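Local coordinates for aminotransferase (Psychrobacter arcticus 273-4, PDB 3IF2), which binds pyridoxal 5'-phosphate and is probably an amino-acid aminotransferase, perhaps one that exchanges amino groups between valine and pyruvate, at residues Ile156-Val161 and Cys211-Thr216; Phe120-Leu125 and Pro241-Asn246; Leu149-Glu154 and Thr219-Thr224; Ala260-Asp265 and Leu270-Ser275. All blocks are in the same frame, centred on the assembly; numbering follows the deposited sequence.

Contact 1: residues Ile156-Val161 and Cys211-Thr216; sequences IGYSDV and CCSRPT
This contact lies at the pyridine-nitrogen end of the pyridoxal phosphate pocket, where Tyr158 meets the end of strand 207-213. The Tyr158 phenol does all the touching from its side. Its OH comes to 3.5 Å from Ser213 CB and to 3.9 Å from Cys212 C. Cys211 SG approaches the ring obliquely, 4.8 Å from the Tyr158 ring centroid and 30° off the ring normal, a Cys sulfur-aromatic contact. With CG anti to the carbonyl carbon (chi1 -61°), Tyr158 puts its phenol oxygen against the strand. No hydrogen bond crosses between the segments. The Tyr158 hydroxyl bonds instead to Asp245, the residue that holds the cofactor nitrogen, so Tyr158 is a second-shell residue, while Ser213, which touches the cofactor, bonds through OG to Glu154 OE1. The Tyr158 ring meets Phe119 and Phe123 of helix 115-125 edge-to-face, and on the sheet side Cys211 packs on Ile243 and Ser213 on Asp245, both of strand 242-245.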
loop_
_atom_site.group_PDB
_atom_site.type_symbol
_atom_site.label_atom_id
_atom_site.label_comp_id
_atom_site.label_asym_id
_atom_site.label_seq_id
_atom_site.Cartn_x
_atom_site.Cartn_y
_atom_site.Cartn_z
ATOM N N ILE A 156 7.177 -5.391 17.112
ATOM C CA ILE A 156 8.230 -5.889 16.210
ATOM C C ILE A 156 8.207 -5.205 14.824
ATOM O O ILE A 156 9.264 -4.966 14.234
ATOM C CB ILE A 156 8.169 -7.465 16.086
ATOM C CG1 ILE A 156 9.383 -8.055 15.354
ATOM C CG2 ILE A 156 6.894 -7.911 15.428
ATOM C CD1 ILE A 156 9.443 -9.587 15.401
ATOM N N GLY A 157 7.011 -4.893 14.333
ATOM C CA GLY A 157 6.810 -4.245 13.020
ATOM C C GLY A 157 7.258 -2.801 12.825
ATOM O O GLY A 157 7.307 -2.327 11.679
ATOM N N TYR A 158 7.517 -2.091 13.920
ATOM C CA TYR A 158 8.092 -0.758 13.844
ATOM C C TYR A 158 9.552 -0.802 13.391
ATOM O O TYR A 158 9.970 0.086 12.667
ATOM C CB TYR A 158 8.081 -0.025 15.201
ATOM C CG TYR A 158 6.732 0.241 15.848
ATOM C CD1 TYR A 158 5.564 0.478 15.097
ATOM C CD2 TYR A 158 6.648 0.381 17.227
ATOM C CE1 TYR A 158 4.329 0.742 15.732
ATOM C CE2 TYR A 158 5.440 0.664 17.860
ATOM C CZ TYR A 158 4.284 0.827 17.125
ATOM O OH TYR A 158 3.115 1.093 17.809
ATOM N N SER A 159 10.292 -1.833 13.821
ATOM C CA SER A 159 11.759 -2.000 13.612
ATOM C C SER A 159 12.452 -1.465 12.369
ATOM O O SER A 159 13.423 -0.722 12.474
ATOM C CB SER A 159 12.146 -3.486 13.670
ATOM O OG SER A 159 11.886 -4.033 14.932
ATOM N N ASP A 160 11.954 -1.860 11.203
ATOM C CA ASP A 160 12.679 -1.637 9.940
ATOM C C ASP A 160 12.046 -0.695 8.919
ATOM O O ASP A 160 12.477 -0.689 7.765
ATOM C CB ASP A 160 12.913 -3.031 9.302
ATOM C CG ASP A 160 13.734 -4.000 10.205
ATOM O OD1 ASP A 160 14.522 -3.570 11.085
ATOM O OD2 ASP A 160 13.608 -5.224 9.991
ATOM N N VAL A 161 11.072 0.126 9.329
ATOM C CA VAL A 161 10.370 0.999 8.362
ATOM C C VAL A 161 11.181 2.206 7.867
ATOM O O VAL A 161 10.827 2.784 6.848
ATOM C CB VAL A 161 8.971 1.467 8.852
ATOM C CG1 VAL A 161 8.091 0.261 9.224
ATOM C CG2 VAL A 161 9.071 2.452 10.006
ATOM N N CYS A 211 6.254 7.726 20.143
ATOM C CA CYS A 211 5.307 6.701 19.704
ATOM C C CYS A 211 5.174 5.479 20.618
ATOM O O CYS A 211 6.159 5.026 21.199
ATOM C CB CYS A 211 5.676 6.216 18.305
ATOM S SG CYS A 211 4.424 5.095 17.609
ATOM N N CYS A 212 3.947 4.955 20.718
ATOM C CA CYS A 212 3.675 3.714 21.443
ATOM C C CYS A 212 2.335 3.077 21.079
ATOM O O CYS A 212 1.447 3.758 20.587
ATOM C CB CYS A 212 3.686 3.950 22.941
ATOM S SG CYS A 212 2.386 5.037 23.425
ATOM N N SER A 213 2.220 1.775 21.351
ATOM C CA SER A 213 1.019 0.989 21.124
ATOM C C SER A 213 0.266 0.844 22.440
ATOM O O SER A 213 0.893 0.638 23.484
ATOM C CB SER A 213 1.351 -0.370 20.507
ATOM O OG SER A 213 2.373 -1.050 21.199
ATOM N N ARG A 214 -1.069 0.967 22.372
ATOM C CA ARG A 214 -1.946 0.932 23.540
ATOM C C ARG A 214 -3.309 0.283 23.207
ATOM O O ARG A 214 -4.152 0.919 22.551
ATOM C CB ARG A 214 -2.142 2.369 24.061
ATOM C CG ARG A 214 -2.666 2.457 25.483
ATOM C CD ARG A 214 -3.169 3.836 25.793
ATOM N NE ARG A 214 -3.518 3.990 27.208
ATOM C CZ ARG A 214 -4.381 4.878 27.719
ATOM N NH1 ARG A 214 -5.085 5.726 26.955
ATOM N NH2 ARG A 214 -4.576 4.899 29.041
ATOM N N PRO A 215 -3.511 -1.006 23.586
ATOM C CA PRO A 215 -2.576 -1.946 24.238
ATOM C C PRO A 215 -1.396 -2.326 23.343
ATOM O O PRO A 215 -1.459 -2.188 22.112
ATOM C CB PRO A 215 -3.428 -3.168 24.585
ATOM C CG PRO A 215 -4.742 -2.980 23.922
ATOM C CD PRO A 215 -4.862 -1.582 23.422
ATOM N N THR A 216 -0.340 -2.827 23.983
ATOM C CA THR A 216 0.905 -3.130 23.327
ATOM C C THR A 216 1.036 -4.569 22.846
ATOM O O THR A 216 0.617 -5.505 23.529
ATOM C CB THR A 216 2.077 -2.814 24.269
ATOM O OG1 THR A 216 1.990 -1.445 24.667
ATOM C CG2 THR A 216 3.436 -3.062 23.601
#

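Contact 2: residues Phe120-Leu125 and Pro241-Asn246; sequences FYLFNL and PLIIDN. With PLP (pyridoxal-5'-phosphate), chain C.
Ile243 of strand 242-245 packs against Leu122 and Phe123 of helix 115-125. This is helix-on-sheet packing in the large domain of the class I and II aminotransferase fold, where helices cover a mainly parallel sheet. From CB, Ile243 divides into two branches. CG2 stands anti to the backbone N and reaches Leu122 CD1 at 3.8 Å. CG1 is anti to the carbonyl carbon (chi1 -53°) and carries the longer branch up to the helix. At its tip, Ile243 CD1 lies 4.1 Å from Leu122 CB and also touches the Phe123 ring. It meets that ring at the edge, near the ring plane, 4.1 Å from Phe123 CE1. Leu122 and Ile243 lie alongside each other, pointing opposite ways, and each branch of the isoleucine has a carbon of Leu122 beside it. All three residues are buried and the contact is wholly apolar. Leu122 continues onto Ile269 and Cys271 of the next strand, and Phe123 onto Cys211 on the other neighbouring strand.

Two residues further along the strand, Asp245 serves the cofactor. Its carboxylate sits against the pyridine nitrogen and would probably favour the protonated form of that nitrogen. PLP N1 donates to Asp245 OD2 at 2.6 Å and, weakly, to Asp245 OD1 at 3.0 Å.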
loop_
_atom_site.group_PDB
_atom_site.type_symbol
_atom_site.label_atom_id
_atom_site.label_comp_id
_atom_site.label_asym_id
_atom_site.label_seq_id
_atom_site.Cartn_x
_atom_site.Cartn_y
_atom_site.Cartn_z
ATOM N N PHE A 120 5.037 3.395 8.290
ATOM C CA PHE A 120 6.050 3.650 7.266
ATOM C C PHE A 120 6.043 5.150 6.903
ATOM O O PHE A 120 7.096 5.757 6.804
ATOM C CB PHE A 120 5.861 2.765 6.030
ATOM C CG PHE A 120 6.802 3.102 4.909
ATOM C CD1 PHE A 120 8.141 2.749 4.990
ATOM C CD2 PHE A 120 6.367 3.803 3.795
ATOM C CE1 PHE A 120 9.044 3.079 3.964
ATOM C CE2 PHE A 120 7.256 4.134 2.765
ATOM C CZ PHE A 120 8.595 3.764 2.847
ATOM N N TYR A 121 4.860 5.744 6.766
ATOM C CA TYR A 121 4.774 7.176 6.507
ATOM C C TYR A 121 5.217 8.002 7.718
ATOM O O TYR A 121 6.175 8.785 7.595
ATOM C CB TYR A 121 3.366 7.631 6.063
ATOM C CG TYR A 121 2.828 7.076 4.746
ATOM C CD1 TYR A 121 3.658 6.624 3.716
ATOM C CD2 TYR A 121 1.453 7.100 4.506
ATOM C CE1 TYR A 121 3.115 6.151 2.511
ATOM C CE2 TYR A 121 0.900 6.645 3.329
ATOM C CZ TYR A 121 1.719 6.164 2.327
ATOM O OH TYR A 121 1.172 5.745 1.147
ATOM N N LEU A 122 4.549 7.806 8.864
ATOM C CA LEU A 122 4.803 8.606 10.066
ATOM C C LEU A 122 6.254 8.536 10.596
ATOM O O LEU A 122 6.811 9.573 10.962
ATOM C CB LEU A 122 3.792 8.291 11.193
ATOM C CG LEU A 122 2.295 8.610 10.968
ATOM C CD1 LEU A 122 1.430 7.971 12.096
ATOM C CD2 LEU A 122 2.034 10.132 10.824
ATOM N N PHE A 123 6.872 7.352 10.605
ATOM C CA PHE A 123 8.239 7.238 11.117
ATOM C C PHE A 123 9.285 7.843 10.178
ATOM O O PHE A 123 10.301 8.356 10.646
ATOM C CB PHE A 123 8.594 5.814 11.541
ATOM C CG PHE A 123 7.731 5.241 12.663
ATOM C CD1 PHE A 123 6.911 6.023 13.496
ATOM C CD2 PHE A 123 7.839 3.892 12.957
ATOM C CE1 PHE A 123 6.166 5.429 14.523
ATOM C CE2 PHE A 123 7.135 3.327 13.989
ATOM C CZ PHE A 123 6.295 4.086 14.774
ATOM N N ASN A 124 9.033 7.793 8.875
ATOM C CA ASN A 124 9.873 8.491 7.889
ATOM C C ASN A 124 9.528 9.979 7.771
ATOM O O ASN A 124 10.357 10.767 7.320
ATOM C CB ASN A 124 9.818 7.780 6.534
ATOM C CG ASN A 124 10.648 6.525 6.523
ATOM O OD1 ASN A 124 11.892 6.597 6.609
ATOM N ND2 ASN A 124 9.996 5.376 6.423
ATOM N N LEU A 125 8.317 10.360 8.167
ATOM C CA LEU A 125 7.888 11.768 8.168
ATOM C C LEU A 125 8.536 12.528 9.322
ATOM O O LEU A 125 8.878 13.691 9.165
ATOM C CB LEU A 125 6.356 11.870 8.268
ATOM C CG LEU A 125 5.667 13.233 8.158
ATOM C CD1 LEU A 125 5.847 13.826 6.762
ATOM C CD2 LEU A 125 4.165 13.115 8.522
ATOM N N PRO A 241 5.016 15.599 18.050
ATOM C CA PRO A 241 3.758 14.930 18.299
ATOM C C PRO A 241 3.898 13.613 19.051
ATOM O O PRO A 241 4.989 13.029 19.104
ATOM C CB PRO A 241 3.229 14.683 16.889
ATOM C CG PRO A 241 4.418 14.484 16.103
ATOM C CD PRO A 241 5.394 15.478 16.632
ATOM N N LEU A 242 2.768 13.177 19.604
ATOM C CA LEU A 242 2.612 11.900 20.290
ATOM C C LEU A 242 1.757 11.011 19.371
ATOM O O LEU A 242 0.562 11.267 19.178
ATOM C CB LEU A 242 1.933 12.113 21.634
ATOM C CG LEU A 242 1.561 10.919 22.491
ATOM C CD1 LEU A 242 2.764 10.013 22.715
ATOM C CD2 LEU A 242 0.976 11.444 23.817
ATOM N N ILE A 243 2.392 10.001 18.779
ATOM C CA ILE A 243 1.751 9.058 17.886
ATOM C C ILE A 243 1.270 7.932 18.784
ATOM O O ILE A 243 2.046 7.447 19.602
ATOM C CB ILE A 243 2.733 8.494 16.826
ATOM C CG1 ILE A 243 3.458 9.633 16.071
ATOM C CG2 ILE A 243 1.989 7.611 15.840
ATOM C CD1 ILE A 243 4.475 9.163 15.097
ATOM N N ILE A 244 0.007 7.516 18.639
ATOM C CA ILE A 244 -0.579 6.424 19.460
ATOM C C ILE A 244 -1.235 5.378 18.550
ATOM O O ILE A 244 -2.186 5.685 17.831
ATOM C CB ILE A 244 -1.634 6.931 20.465
ATOM C CG1 ILE A 244 -1.075 8.094 21.295
ATOM C CG2 ILE A 244 -2.140 5.747 21.356
ATOM C CD1 ILE A 244 -2.067 8.619 22.306
ATOM N N ASP A 245 -0.729 4.143 18.631
ATOM C CA ASP A 245 -1.187 3.005 17.833
ATOM C C ASP A 245 -2.298 2.272 18.589
ATOM O O ASP A 245 -1.997 1.580 19.570
ATOM C CB ASP A 245 0.045 2.118 17.565
ATOM C CG ASP A 245 -0.249 0.825 16.814
ATOM O OD1 ASP A 245 -1.395 0.528 16.397
ATOM O OD2 ASP A 245 0.757 0.110 16.585
ATOM N N ASN A 246 -3.565 2.450 18.153
ATOM C CA ASN A 246 -4.727 1.728 18.741
ATOM C C ASN A 246 -5.157 0.523 17.942
ATOM O O ASN A 246 -6.339 0.217 17.891
ATOM C CB ASN A 246 -5.957 2.608 18.910
ATOM C CG ASN A 246 -5.728 3.704 19.829
ATOM O OD1 ASN A 246 -4.917 4.582 19.535
ATOM N ND2 ASN A 246 -6.448 3.706 20.965
HETATM N N1 PLP C . -0.134 -2.127 15.621
HETATM C C2 PLP C . 0.064 -3.234 16.419
HETATM C C2A PLP C . 0.291 -3.006 17.879
HETATM C C3 PLP C . 0.030 -4.527 15.848
HETATM O O3 PLP C . 0.218 -5.654 16.604
HETATM C C4 PLP C . -0.179 -4.677 14.457
HETATM C C4A PLP C . 0.069 -6.057 13.860
HETATM O O4A PLP C . -0.739 -6.584 13.084
HETATM C C5 PLP C . -0.377 -3.506 13.651
HETATM C C6 PLP C . -0.348 -2.244 14.275
HETATM C C5A PLP C . -0.571 -3.550 12.123
HETATM O O4P PLP C . -1.914 -3.719 11.722
HETATM P P PLP C . -2.357 -3.473 10.199
HETATM O O1P PLP C . -1.339 -3.025 9.178
HETATM O O2P PLP C . -3.380 -2.400 10.365
HETATM O O3P PLP C . -2.928 -4.761 9.755
#

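Contact 3: residues Leu149-Glu154 and Thr219-Thr224; sequences LPLTPE and TGNVLT
Thr219 has its CG2 anti to the carbonyl carbon and its OG1 between the backbone N and the carbonyl carbon (chi1 57°), which turns the methyl to Pro153 and leaves the hydroxyl for polar partners. The methyl CG2 sits 3.7 Å from Pro153 CG, the two side chains crossing at about a right angle. A cis peptide bond precedes Pro153. Thr219 OG1 accepts from Asn221 N at 3.0 Å, an ST turn. The same oxygen lies 2.7 Å from a water that donates to Pro153 O at 3.0 Å, so this water bridges the two loops. They follow strands 142-149 and 207-213, neighbouring parallel strands of the large-domain sheet. Were Thr219 a valine, Asn221 N and the bridging water would probably lose their shared oxygen. Farther along, Leu151 CD1 meets Leu223 CD2 at 4.2 Å, the two leucines passing antiparallel. Tyr189 of strand 183-190 packs on Leu151, Pro153 and Thr219.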
loop_
_atom_site.group_PDB
_atom_site.type_symbol
_atom_site.label_atom_id
_atom_site.label_comp_id
_atom_site.label_asym_id
_atom_site.label_seq_id
_atom_site.Cartn_x
_atom_site.Cartn_y
_atom_site.Cartn_z
ATOM N N LEU A 149 10.425 5.737 21.738
ATOM C CA LEU A 149 9.541 4.707 22.256
ATOM C C LEU A 149 9.726 4.853 23.762
ATOM O O LEU A 149 10.777 4.499 24.278
ATOM C CB LEU A 149 9.946 3.314 21.755
ATOM C CG LEU A 149 10.048 3.090 20.240
ATOM C CD1 LEU A 149 10.309 1.620 19.957
ATOM C CD2 LEU A 149 8.802 3.552 19.508
ATOM N N PRO A 150 8.726 5.402 24.480
ATOM C CA PRO A 150 8.873 5.649 25.910
ATOM C C PRO A 150 8.937 4.407 26.803
ATOM O O PRO A 150 9.295 4.519 27.982
ATOM C CB PRO A 150 7.647 6.502 26.231
ATOM C CG PRO A 150 6.635 6.016 25.343
ATOM C CD PRO A 150 7.328 5.614 24.066
ATOM N N LEU A 151 8.585 3.248 26.258
ATOM C CA LEU A 151 8.697 1.987 26.970
ATOM C C LEU A 151 8.762 0.829 25.970
ATOM O O LEU A 151 7.996 0.793 25.019
ATOM C CB LEU A 151 7.517 1.825 27.950
ATOM C CG LEU A 151 7.347 0.523 28.749
ATOM C CD1 LEU A 151 6.585 0.764 30.030
ATOM C CD2 LEU A 151 6.650 -0.538 27.936
ATOM N N THR A 152 9.718 -0.072 26.181
ATOM C CA THR A 152 9.864 -1.304 25.412
ATOM C C THR A 152 9.644 -2.433 26.444
ATOM O O THR A 152 9.788 -2.191 27.642
ATOM C CB THR A 152 11.231 -1.388 24.717
ATOM O OG1 THR A 152 12.271 -1.196 25.681
ATOM C CG2 THR A 152 11.351 -0.315 23.658
ATOM N N PRO A 153 9.290 -3.657 26.010
ATOM C CA PRO A 153 9.078 -4.124 24.650
ATOM C C PRO A 153 7.968 -3.396 23.879
ATOM O O PRO A 153 7.017 -2.866 24.474
ATOM C CB PRO A 153 8.733 -5.602 24.805
ATOM C CG PRO A 153 8.919 -5.935 26.220
ATOM C CD PRO A 153 9.189 -4.735 27.004
ATOM N N GLU A 154 8.159 -3.313 22.571
ATOM C CA GLU A 154 7.209 -2.691 21.659
ATOM C C GLU A 154 7.079 -3.504 20.392
ATOM O O GLU A 154 7.805 -4.472 20.203
ATOM C CB GLU A 154 7.599 -1.227 21.369
ATOM C CG GLU A 154 6.804 -0.205 22.188
ATOM C CD GLU A 154 5.336 -0.071 21.758
ATOM O OE1 GLU A 154 4.890 -0.832 20.864
ATOM O OE2 GLU A 154 4.632 0.794 22.346
ATOM N N THR A 219 3.255 -7.357 24.677
ATOM C CA THR A 219 3.113 -7.527 26.118
ATOM C C THR A 219 1.721 -7.670 26.663
ATOM O O THR A 219 1.529 -8.343 27.672
ATOM C CB THR A 219 3.749 -6.339 26.854
ATOM O OG1 THR A 219 3.127 -5.134 26.395
ATOM C CG2 THR A 219 5.238 -6.282 26.577
ATOM N N GLY A 220 0.760 -7.032 26.008
ATOM C CA GLY A 220 -0.590 -6.924 26.517
ATOM C C GLY A 220 -0.711 -5.758 27.511
ATOM O O GLY A 220 -1.780 -5.582 28.121
ATOM N N ASN A 221 0.348 -4.937 27.633
ATOM C CA ASN A 221 0.388 -3.821 28.565
ATOM C C ASN A 221 -0.444 -2.649 28.066
ATOM O O ASN A 221 -0.406 -2.326 26.870
ATOM C CB ASN A 221 1.835 -3.308 28.764
ATOM C CG ASN A 221 1.941 -2.268 29.887
ATOM O OD1 ASN A 221 1.493 -2.508 31.006
ATOM N ND2 ASN A 221 2.515 -1.117 29.586
ATOM N N VAL A 222 -1.161 -2.010 28.991
ATOM C CA VAL A 222 -1.908 -0.794 28.709
ATOM C C VAL A 222 -1.260 0.299 29.538
ATOM O O VAL A 222 -1.309 0.255 30.773
ATOM C CB VAL A 222 -3.411 -0.934 29.019
ATOM C CG1 VAL A 222 -4.155 0.405 28.835
ATOM C CG2 VAL A 222 -3.999 -1.991 28.124
ATOM N N LEU A 223 -0.620 1.253 28.857
ATOM C CA LEU A 223 -0.028 2.430 29.505
ATOM C C LEU A 223 -1.185 3.155 30.180
ATOM O O LEU A 223 -2.236 3.327 29.588
ATOM C CB LEU A 223 0.685 3.346 28.498
ATOM C CG LEU A 223 1.938 2.769 27.818
ATOM C CD1 LEU A 223 2.295 3.543 26.542
ATOM C CD2 LEU A 223 3.119 2.732 28.781
ATOM N N THR A 224 -0.976 3.549 31.427
ATOM C CA THR A 224 -2.014 4.151 32.277
ATOM C C THR A 224 -2.397 5.558 31.824
ATOM O O THR A 224 -1.591 6.265 31.215
ATOM C CB THR A 224 -1.582 4.207 33.798
ATOM O OG1 THR A 224 -0.658 5.275 34.021
ATOM C CG2 THR A 224 -0.964 2.878 34.277
HETATM O O HOH W 1 5.029 -3.173 26.665
#

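Contact 4: residues Ala260-Asp265 and Leu270-Ser275; sequences AHLNWD and LCFSLS. With PLP (pyridoxal-5'-phosphate), chain C.
Leu262 overlaps two side chains of strand 268-273, one with each methyl. Its CD1 lies 4.0 Å from Leu270 CD2. Its CD2 comes to the edge of the Phe272 ring, in the ring plane, 3.9 Å from Phe272 CE2. The first torsion of Leu262 (chi1 -174°) sets CG anti to the backbone N and sends both methyls to the strand. Leu270 is the hub, since it also meets Trp264. The indole presents its edge, with Trp264 CD1 3.9 Å from Leu270 CG, and the two side chains pass obliquely. Leu270 CD1 also touches the backbone carbonyl of Asn263. Cut back to an alanine, Leu270 would no longer fill the space between Leu262 and the Trp264 edge, and the indole is likely to shift. Residues 260-265 belong to the long connection between parallel strands 242-245 and 268-273 of the large-domain sheet, and fold back over the second of them. Trp264 also packs on Trp102, and Phe272 on Phe96 of helix 86-100.

The end of the strand and the turn after it enter the phosphate site. Ser273 OG donates to PLP O2P at 2.5 Å, and Ser275 OG to PLP O3P at 2.6 Å. Ser273 OG also accepts from Ser275 N at 3.1 Å, an ST turn with an N-H...O angle of 166°. Arg283 and Ser115 N bind the cofactor as well.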
loop_
_atom_site.group_PDB
_atom_site.type_symbol
_atom_site.label_atom_id
_atom_site.label_comp_id
_atom_site.label_asym_id
_atom_site.label_seq_id
_atom_site.Cartn_x
_atom_site.Cartn_y
_atom_site.Cartn_z
ATOM N N ALA A 260 -9.237 2.843 30.944
ATOM C CA ALA A 260 -8.466 3.749 30.061
ATOM C C ALA A 260 -9.351 4.747 29.326
ATOM O O ALA A 260 -10.533 4.489 29.120
ATOM C CB ALA A 260 -7.653 2.938 29.039
ATOM N N HIS A 261 -8.769 5.879 28.937
ATOM C CA HIS A 261 -9.465 6.898 28.160
ATOM C C HIS A 261 -8.763 7.163 26.826
ATOM O O HIS A 261 -7.546 7.203 26.775
ATOM C CB HIS A 261 -9.615 8.186 28.958
ATOM C CG HIS A 261 -10.427 8.018 30.196
ATOM N ND1 HIS A 261 -10.121 8.651 31.386
ATOM C CD2 HIS A 261 -11.502 7.229 30.452
ATOM C CE1 HIS A 261 -11.005 8.301 32.305
ATOM N NE2 HIS A 261 -11.846 7.430 31.766
ATOM N N LEU A 262 -9.545 7.302 25.749
ATOM C CA LEU A 262 -9.020 7.636 24.428
ATOM C C LEU A 262 -9.120 9.151 24.348
ATOM O O LEU A 262 -10.230 9.698 24.368
ATOM C CB LEU A 262 -9.839 6.986 23.306
ATOM C CG LEU A 262 -9.297 7.159 21.876
ATOM C CD1 LEU A 262 -7.969 6.420 21.703
ATOM C CD2 LEU A 262 -10.329 6.667 20.846
ATOM N N ASN A 263 -7.961 9.817 24.305
ATOM C CA ASN A 263 -7.871 11.275 24.186
ATOM C C ASN A 263 -7.174 11.698 22.892
ATOM O O ASN A 263 -6.418 10.929 22.287
ATOM C CB ASN A 263 -7.136 11.871 25.388
ATOM C CG ASN A 263 -7.972 11.868 26.667
ATOM O OD1 ASN A 263 -7.530 11.350 27.690
ATOM N ND2 ASN A 263 -9.168 12.446 26.615
ATOM N N TRP A 264 -7.450 12.941 22.493
ATOM C CA TRP A 264 -6.894 13.545 21.299
ATOM C C TRP A 264 -6.871 15.078 21.372
ATOM O O TRP A 264 -7.675 15.707 22.077
ATOM C CB TRP A 264 -7.717 13.111 20.075
ATOM C CG TRP A 264 -7.161 13.605 18.761
ATOM C CD1 TRP A 264 -6.198 13.020 18.003
ATOM C CD2 TRP A 264 -7.507 14.820 18.100
ATOM N NE1 TRP A 264 -5.940 13.784 16.893
ATOM C CE2 TRP A 264 -6.731 14.900 16.935
ATOM C CE3 TRP A 264 -8.393 15.860 18.389
ATOM C CZ2 TRP A 264 -6.817 15.984 16.054
ATOM C CZ3 TRP A 264 -8.486 16.927 17.503
ATOM C CH2 TRP A 264 -7.707 16.978 16.356
ATOM N N ASP A 265 -5.893 15.642 20.660
ATOM C CA ASP A 265 -5.749 17.082 20.413
ATOM C C ASP A 265 -4.877 17.252 19.146
ATOM O O ASP A 265 -4.425 16.240 18.581
ATOM C CB ASP A 265 -5.221 17.841 21.644
ATOM C CG ASP A 265 -3.778 17.485 22.027
ATOM O OD1 ASP A 265 -2.996 16.907 21.219
ATOM O OD2 ASP A 265 -3.423 17.824 23.180
ATOM N N LEU A 270 -3.452 9.743 16.242
ATOM C CA LEU A 270 -4.103 8.475 16.644
ATOM C C LEU A 270 -4.251 7.573 15.439
ATOM O O LEU A 270 -4.884 7.967 14.458
ATOM C CB LEU A 270 -5.501 8.706 17.240
ATOM C CG LEU A 270 -5.717 9.195 18.656
ATOM C CD1 LEU A 270 -7.206 9.306 18.892
ATOM C CD2 LEU A 270 -5.104 8.218 19.642
ATOM N N CYS A 271 -3.680 6.377 15.516
ATOM C CA CYS A 271 -3.763 5.388 14.442
ATOM C C CYS A 271 -4.718 4.279 14.869
ATOM O O CYS A 271 -4.608 3.755 15.993
ATOM C CB CYS A 271 -2.399 4.789 14.152
ATOM S SG CYS A 271 -1.156 5.996 13.630
ATOM N N PHE A 272 -5.689 3.977 13.999
ATOM C CA PHE A 272 -6.631 2.871 14.191
ATOM C C PHE A 272 -6.481 1.937 13.003
ATOM O O PHE A 272 -5.793 2.249 12.023
ATOM C CB PHE A 272 -8.079 3.340 14.278
ATOM C CG PHE A 272 -8.309 4.452 15.252
ATOM C CD1 PHE A 272 -8.082 5.774 14.870
ATOM C CD2 PHE A 272 -8.778 4.186 16.548
ATOM C CE1 PHE A 272 -8.299 6.816 15.759
ATOM C CE2 PHE A 272 -9.006 5.223 17.449
ATOM C CZ PHE A 272 -8.772 6.546 17.053
ATOM N N SER A 273 -7.125 0.786 13.103
ATOM C CA SER A 273 -7.094 -0.224 12.054
ATOM C C SER A 273 -8.373 -1.054 12.075
ATOM O O SER A 273 -9.013 -1.171 13.128
ATOM C CB SER A 273 -5.904 -1.142 12.280
ATOM O OG SER A 273 -5.749 -2.075 11.244
ATOM N N LEU A 274 -8.733 -1.587 10.900
ATOM C CA LEU A 274 -9.844 -2.541 10.749
ATOM C C LEU A 274 -9.339 -3.997 10.812
ATOM O O LEU A 274 -10.138 -4.934 10.748
ATOM C CB LEU A 274 -10.602 -2.309 9.436
ATOM C CG LEU A 274 -11.321 -0.980 9.210
ATOM C CD1 LEU A 274 -12.111 -1.035 7.865
ATOM C CD2 LEU A 274 -12.237 -0.678 10.380
ATOM N N SER A 275 -8.029 -4.194 10.963
ATOM C CA SER A 275 -7.445 -5.545 10.996
ATOM C C SER A 275 -7.883 -6.376 12.200
ATOM O O SER A 275 -8.323 -7.524 12.052
ATOM C CB SER A 275 -5.917 -5.466 10.956
ATOM O OG SER A 275 -5.499 -4.825 9.780
HETATM N N1 PLP C . -0.134 -2.127 15.621
HETATM C C2 PLP C . 0.064 -3.234 16.419
HETATM C C2A PLP C . 0.291 -3.006 17.879
HETATM C C3 PLP C . 0.030 -4.527 15.848
HETATM O O3 PLP C . 0.218 -5.654 16.604
HETATM C C4 PLP C . -0.179 -4.677 14.457
HETATM C C4A PLP C . 0.069 -6.057 13.860
HETATM O O4A PLP C . -0.739 -6.584 13.084
HETATM C C5 PLP C . -0.377 -3.506 13.651
HETATM C C6 PLP C . -0.348 -2.244 14.275
HETATM C C5A PLP C . -0.571 -3.550 12.123
HETATM O O4P PLP C . -1.914 -3.719 11.722
HETATM P P PLP C . -2.357 -3.473 10.199
HETATM O O1P PLP C . -1.339 -3.025 9.178
HETATM O O2P PLP C . -3.380 -2.400 10.365
HETATM O O3P PLP C . -2.928 -4.761 9.755
#

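Contacts 1, 2 and 4 reach one sheet, through the successive neighbours 207-213, 242-245 and 268-273. Contact 3 joins loops beyond strands 142-149 and 207-213. Contacts 1, 2 and 3 are buried. Contact 4 is mostly buried, but Asn263 is exposed and Trp264 partly so. Between its segments contact 2 is purely aliphatic and aromatic, contact 1 adds a sulfur, and contact 3 adds a bridging water. The cofactor is held at both ends: contact 2 supplies the ring-nitrogen partner, contact 4 supplies the serine hydroxyls that hold the phosphate. Val161 O and Asn124 ND2 bond contact 1 to contact 2. Arg214 of contact 1 reaches Leu223 in contact 3 and His261 in contact 4.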